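Local coordinates for 2-phospho-L-lactate guanylyltransferase (Methanosarcina mazei, PDB 2I5E), which probably catalyses transfer of a guanylyl group from GTP to (2S)-2-phospholactate, a step in the biosynthesis of coenzyme F420, at residues V51-P56 with E62-A67; A6-K11 with L34-V39. All coordinates share one frame; numbering follows the deposited sequence.

Contacts 1 and 2 lie side by side on the mixed sheet of a GT-A-like nucleotidyltransferase fold, each using one of its strands, centres about 8 Å apart. Strands 5-9 and 50-55 are parallel neighbours. Two probable backbone hydrogen bonds join them: Asp52 N to Ala6 O and Leu54 N to Ile8 O, both 2.8 Å. Helix 25-45 supplies the second segment of contact 2, and its Ile40 and Leu43 also touch residues of contact 1. Tyr10 of contact 2 touches Ile53 of contact 1. Near the strand ends, Leu54 O of contact 1 and, weakly, Tyr10 N of contact 2 bond to one Tris molecule. It probably came from the crystallisation liquor, but may mark a pocket.

Contact 1 (V51-P56 with E62-A67); sequences VDILSP and EEMTEA
Val51 O is approached by the Ala67 methyl CB at 3.3 Å, a packing contact and not a hydrogen bond. No hydrogen bond joins the two segments. The polar backbone of the strand is paired elsewhere: Val51 and Ile53 bond to Arg68, and Ile53 also to Leu70, in the parallel strand 68-71.

Ala67 is central to the apolar packing. Its CB touches three groups of strand 51-55 at once. Besides the Val51 carbonyl, it meets Val51 CG1 at 3.8 Å. It also meets the tip of Ile53, with CD1 at 3.7 Å. In Val51, CG1 stands anti to the backbone N (chi1 174°), and this is the branch that reaches Ala67.

Met64, present as selenomethionine, comes in from the loop. Its chain runs at about a right angle across the side chain of Ile53. The selenium lies 3.7 Å from Ile53 CD1, and CG is close behind at 4.0 Å. The bend at chi2 (60°) brings SE to Ile53 CD1; a second bend at chi3 sets only the direction of CE. Ile53 CD1 is therefore shared between the selenium and the alanine methyl.

Helix 25-45 covers the same group: Ile40 touches both Ile53 and Met64, and Leu43 touches Val51. Asp52 points away from the loop. Its carboxylate is held by a salt bridge to Arg68 and a hydrogen bond to Tyr83.

The chemistry is that of a hydrophobic seam. The irregular crossover between two parallel strands is held to strand 50-55 by dispersion between methyl groups and selenium, while backbone pairing and the Asp52 carboxylate supply the directional bonds nearby.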
loop_
_atom_site.group_PDB
_atom_site.type_symbol
_atom_site.label_atom_id
_atom_site.label_comp_id
_atom_site.label_asym_id
_atom_site.label_seq_id
_atom_site.Cartn_x
_atom_site.Cartn_y
_atom_site.Cartn_z
ATOM N N VAL A 51 13.040 -23.114 -4.124
ATOM C CA VAL A 51 11.758 -22.506 -4.283
ATOM C C VAL A 51 10.927 -23.605 -4.859
ATOM O O VAL A 51 11.319 -24.220 -5.833
ATOM C CB VAL A 51 11.886 -21.342 -5.263
ATOM C CG1 VAL A 51 10.537 -20.726 -5.598
ATOM C CG2 VAL A 51 12.859 -20.318 -4.721
ATOM N N ASP A 52 9.780 -23.857 -4.249
ATOM C CA ASP A 52 8.782 -24.747 -4.823
ATOM C C ASP A 52 7.627 -23.950 -5.468
ATOM O O ASP A 52 7.245 -22.841 -4.997
ATOM C CB ASP A 52 8.250 -25.629 -3.693
ATOM C CG ASP A 52 9.382 -26.330 -2.925
ATOM O OD1 ASP A 52 10.280 -26.870 -3.592
ATOM O OD2 ASP A 52 9.373 -26.346 -1.680
ATOM N N ILE A 53 7.005 -24.490 -6.498
ATOM C CA ILE A 53 5.864 -23.804 -7.062
ATOM C C ILE A 53 4.805 -24.790 -6.827
ATOM O O ILE A 53 5.007 -25.903 -7.179
ATOM C CB ILE A 53 6.075 -23.598 -8.539
ATOM C CG1 ILE A 53 7.225 -22.636 -8.758
ATOM C CG2 ILE A 53 4.833 -23.101 -9.170
ATOM C CD1 ILE A 53 7.608 -22.539 -10.167
ATOM N N LEU A 54 3.685 -24.453 -6.205
ATOM C CA LEU A 54 2.672 -25.465 -5.939
ATOM C C LEU A 54 1.457 -25.170 -6.830
ATOM O O LEU A 54 0.762 -24.142 -6.679
ATOM C CB LEU A 54 2.355 -25.408 -4.440
ATOM C CG LEU A 54 1.373 -26.380 -3.808
ATOM C CD1 LEU A 54 2.084 -27.743 -3.677
ATOM C CD2 LEU A 54 1.047 -25.799 -2.477
ATOM N N SER A 55 1.244 -26.048 -7.794
ATOM C CA SER A 55 0.377 -25.855 -8.940
ATOM C C SER A 55 -0.457 -27.141 -9.149
ATOM O O SER A 55 0.059 -28.273 -8.876
ATOM C CB SER A 55 1.276 -25.632 -10.130
ATOM O OG SER A 55 0.576 -25.688 -11.332
ATOM N N PRO A 56 -1.725 -27.002 -9.576
ATOM C CA PRO A 56 -2.603 -28.195 -9.735
ATOM C C PRO A 56 -2.372 -28.976 -11.034
ATOM O O PRO A 56 -2.887 -30.103 -11.207
ATOM C CB PRO A 56 -4.015 -27.605 -9.677
ATOM C CG PRO A 56 -3.891 -26.199 -10.281
ATOM C CD PRO A 56 -2.424 -25.738 -9.911
ATOM N N GLU A 62 5.881 -26.613 -17.825
ATOM C CA GLU A 62 6.436 -27.777 -18.581
ATOM C C GLU A 62 7.971 -27.715 -18.637
ATOM O O GLU A 62 8.634 -28.726 -18.431
ATOM C CB GLU A 62 5.818 -27.874 -19.986
ATOM C CG GLU A 62 4.272 -28.003 -20.023
ATOM C CD GLU A 62 3.550 -26.647 -20.192
ATOM O OE1 GLU A 62 4.195 -25.559 -20.151
ATOM O OE2 GLU A 62 2.297 -26.665 -20.367
ATOM N N GLU A 63 8.498 -26.523 -18.930
ATOM C CA GLU A 63 9.928 -26.176 -18.811
ATOM C C GLU A 63 10.020 -25.243 -17.631
ATOM O O GLU A 63 9.283 -24.234 -17.567
ATOM C CB GLU A 63 10.419 -25.372 -20.015
ATOM C CG GLU A 63 9.590 -25.534 -21.275
ATOM C CD GLU A 63 10.375 -25.237 -22.557
ATOM O OE1 GLU A 63 11.448 -25.863 -22.795
ATOM O OE2 GLU A 63 9.874 -24.387 -23.336
HETATM N N MSE A 64 10.895 -25.548 -16.692
HETATM C CA MSE A 64 10.908 -24.801 -15.431
HETATM C C MSE A 64 11.990 -25.378 -14.601
HETATM O O MSE A 64 11.845 -26.467 -14.062
HETATM C CB MSE A 64 9.571 -24.871 -14.652
HETATM C CG MSE A 64 9.634 -24.249 -13.214
HETATM SE SE MSE A 64 10.112 -22.325 -12.948
HETATM C CE MSE A 64 10.759 -21.587 -14.671
ATOM N N THR A 65 13.077 -24.644 -14.495
ATOM C CA THR A 65 14.265 -25.197 -13.886
ATOM C C THR A 65 14.687 -24.315 -12.753
ATOM O O THR A 65 15.504 -24.725 -11.923
ATOM C CB THR A 65 15.419 -25.320 -14.943
ATOM O OG1 THR A 65 15.439 -24.154 -15.815
ATOM C CG2 THR A 65 15.242 -26.621 -15.749
ATOM N N GLU A 66 14.119 -23.108 -12.723
ATOM C CA GLU A 66 14.399 -22.135 -11.648
ATOM C C GLU A 66 13.858 -22.568 -10.251
ATOM O O GLU A 66 14.378 -22.156 -9.184
ATOM C CB GLU A 66 13.886 -20.729 -12.022
ATOM C CG GLU A 66 14.751 -20.022 -13.018
ATOM C CD GLU A 66 16.200 -19.854 -12.508
ATOM O OE1 GLU A 66 16.410 -19.507 -11.305
ATOM O OE2 GLU A 66 17.125 -20.092 -13.321
ATOM N N ALA A 67 12.855 -23.426 -10.287
ATOM C CA ALA A 67 12.143 -23.791 -9.085
ATOM C C ALA A 67 11.607 -25.204 -9.273
ATOM O O ALA A 67 11.318 -25.637 -10.390
ATOM C CB ALA A 67 10.997 -22.725 -8.793
#

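Contact 2 (A6-K11 with L34-V39); sequences AVIPYK and LMLNQV
Leu36 of helix 25-45 packs on Tyr10 and Ile8, at the end of the first strand of the sheet. Strand 5-9, this helix and the parallel strand 50-55 form a beta-alpha-beta crossover, as in Rossmann-like nucleotide-binding folds. The contact is buried and wholly apolar across the two segments.

The first kind of interaction is CH-pi. Leu36 CD2 sits over one face of the Tyr10 ring, 3.6 Å from the centroid and 19° off the normal. It is shifted toward the rim, and CE2 is the ring atom nearest to it, at 3.5 Å. Tyr10 CG is anti to the backbone N (chi1 180°), which extends the ring from the strand end to lie beneath the leucine. Leu36 CB adds a looser touch at Tyr10 CE1, 4.0 Å away. An alanine in place of Tyr10 would remove the ring and is likely to open a gap under Leu36 CD2, leaving that methyl without its aromatic partner.

The second kind is aliphatic packing. The other leucine methyl, CD1, meets Ile8 CG2 at 3.6 Å and also reaches Tyr10 CG at 3.9 Å. Leu36 thus divides its two methyls: CD2 serves the ring, and CD1 fits where isoleucine and tyrosine meet. Val39, one turn further along the helix, extends the same side. The side chains of Ile8 and Val39 run antiparallel alongside one another.

Other residues of the helix continue the packing. Ile40 and Leu43 also touch Ile8, while Val32 and Glu33 touch Tyr10. A diethylene glycol molecule, probably from the crystallisation liquor, lies about 4 Å from the Tyr10 side chain and may mark a pocket there.

Ile8 CD1 meets Val39 CG1 more loosely, at 4.2 Å.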
loop_
_atom_site.group_PDB
_atom_site.type_symbol
_atom_site.label_atom_id
_atom_site.label_comp_id
_atom_site.label_asym_id
_atom_site.label_seq_id
_atom_site.Cartn_x
_atom_site.Cartn_y
_atom_site.Cartn_z
ATOM N N ALA A 6 10.678 -22.031 0.407
ATOM C CA ALA A 6 9.742 -21.034 -0.057
ATOM C C ALA A 6 8.883 -21.714 -1.082
ATOM O O ALA A 6 9.446 -22.390 -1.940
ATOM C CB ALA A 6 10.447 -19.788 -0.634
ATOM N N VAL A 7 7.555 -21.447 -1.010
ATOM C CA VAL A 7 6.494 -21.982 -1.877
ATOM C C VAL A 7 5.657 -20.827 -2.485
ATOM O O VAL A 7 5.396 -19.774 -1.821
ATOM C CB VAL A 7 5.631 -23.021 -1.092
ATOM C CG1 VAL A 7 4.736 -22.415 -0.016
ATOM C CG2 VAL A 7 4.832 -23.936 -1.959
ATOM N N ILE A 8 5.321 -20.997 -3.755
ATOM C CA ILE A 8 4.527 -20.062 -4.546
ATOM C C ILE A 8 3.359 -20.860 -5.091
ATOM O O ILE A 8 3.542 -21.707 -5.882
ATOM C CB ILE A 8 5.293 -19.456 -5.806
ATOM C CG1 ILE A 8 6.604 -18.703 -5.434
ATOM C CG2 ILE A 8 4.416 -18.556 -6.639
ATOM C CD1 ILE A 8 7.564 -18.684 -6.593
ATOM N N PRO A 9 2.163 -20.643 -4.566
ATOM C CA PRO A 9 0.885 -21.134 -5.138
ATOM C C PRO A 9 0.655 -20.508 -6.520
ATOM O O PRO A 9 0.720 -19.278 -6.684
ATOM C CB PRO A 9 -0.163 -20.640 -4.106
ATOM C CG PRO A 9 0.530 -19.552 -3.284
ATOM C CD PRO A 9 2.011 -19.836 -3.336
ATOM N N TYR A 10 0.461 -21.311 -7.543
ATOM C CA TYR A 10 0.382 -20.784 -8.912
ATOM C C TYR A 10 -0.516 -21.670 -9.800
ATOM O O TYR A 10 -0.398 -22.895 -9.791
ATOM C CB TYR A 10 1.779 -20.725 -9.532
ATOM C CG TYR A 10 1.832 -20.202 -10.929
ATOM C CD1 TYR A 10 1.496 -18.846 -11.211
ATOM C CD2 TYR A 10 2.223 -21.043 -12.008
ATOM C CE1 TYR A 10 1.532 -18.345 -12.474
ATOM C CE2 TYR A 10 2.266 -20.526 -13.305
ATOM C CZ TYR A 10 1.938 -19.169 -13.511
ATOM O OH TYR A 10 1.960 -18.636 -14.740
ATOM N N LYS A 11 -1.388 -21.061 -10.594
ATOM C CA LYS A 11 -2.130 -21.779 -11.646
ATOM C C LYS A 11 -2.221 -20.831 -12.820
ATOM O O LYS A 11 -2.895 -19.784 -12.722
ATOM C CB LYS A 11 -3.525 -22.233 -11.112
ATOM C CG LYS A 11 -4.639 -22.667 -12.137
ATOM C CD LYS A 11 -5.819 -23.399 -11.357
ATOM C CE LYS A 11 -7.166 -23.740 -12.071
ATOM N NZ LYS A 11 -6.946 -24.227 -13.416
ATOM N N LEU A 34 4.751 -14.026 -16.613
ATOM C CA LEU A 34 5.855 -13.001 -16.388
ATOM C C LEU A 34 5.977 -12.625 -14.899
ATOM O O LEU A 34 7.081 -12.486 -14.383
ATOM C CB LEU A 34 5.680 -11.739 -17.266
ATOM C CG LEU A 34 5.580 -11.976 -18.751
ATOM C CD1 LEU A 34 5.283 -10.696 -19.485
ATOM C CD2 LEU A 34 6.859 -12.644 -19.276
HETATM N N MSE A 35 4.843 -12.456 -14.218
HETATM C CA MSE A 35 4.875 -12.113 -12.780
HETATM C C MSE A 35 5.484 -13.214 -11.980
HETATM O O MSE A 35 6.312 -12.930 -11.134
HETATM C CB MSE A 35 3.509 -11.742 -12.250
HETATM C CG MSE A 35 3.106 -10.345 -12.710
HETATM SE SE MSE A 35 1.576 -9.700 -11.745
HETATM C CE MSE A 35 0.102 -10.912 -12.312
ATOM N N LEU A 36 5.136 -14.479 -12.272
ATOM C CA LEU A 36 5.744 -15.638 -11.567
ATOM C C LEU A 36 7.248 -15.598 -11.599
ATOM O O LEU A 36 7.943 -15.835 -10.572
ATOM C CB LEU A 36 5.282 -16.979 -12.199
ATOM C CG LEU A 36 5.770 -18.302 -11.578
ATOM C CD1 LEU A 36 5.239 -18.506 -10.114
ATOM C CD2 LEU A 36 5.488 -19.589 -12.501
ATOM N N ASN A 37 7.757 -15.434 -12.827
ATOM C CA ASN A 37 9.181 -15.443 -13.079
ATOM C C ASN A 37 9.942 -14.388 -12.322
ATOM O O ASN A 37 11.090 -14.610 -11.964
ATOM C CB ASN A 37 9.468 -15.338 -14.591
ATOM C CG ASN A 37 9.187 -16.618 -15.275
ATOM O OD1 ASN A 37 9.325 -17.677 -14.674
ATOM N ND2 ASN A 37 8.736 -16.555 -16.499
ATOM N N GLN A 38 9.353 -13.207 -12.201
ATOM C CA GLN A 38 9.935 -12.118 -11.443
ATOM C C GLN A 38 9.975 -12.416 -9.911
ATOM O O GLN A 38 10.973 -12.130 -9.226
ATOM C CB GLN A 38 9.127 -10.852 -11.702
ATOM C CG GLN A 38 9.287 -10.216 -13.139
ATOM C CD GLN A 38 9.103 -8.742 -13.074
ATOM O OE1 GLN A 38 8.032 -8.198 -13.383
ATOM N NE2 GLN A 38 10.132 -8.069 -12.582
ATOM N N VAL A 39 8.880 -12.971 -9.378
ATOM C CA VAL A 39 8.897 -13.509 -7.961
ATOM C C VAL A 39 9.952 -14.565 -7.690
ATOM O O VAL A 39 10.657 -14.423 -6.678
ATOM C CB VAL A 39 7.520 -14.026 -7.508
ATOM C CG1 VAL A 39 7.550 -14.545 -6.082
ATOM C CG2 VAL A 39 6.488 -12.941 -7.759
#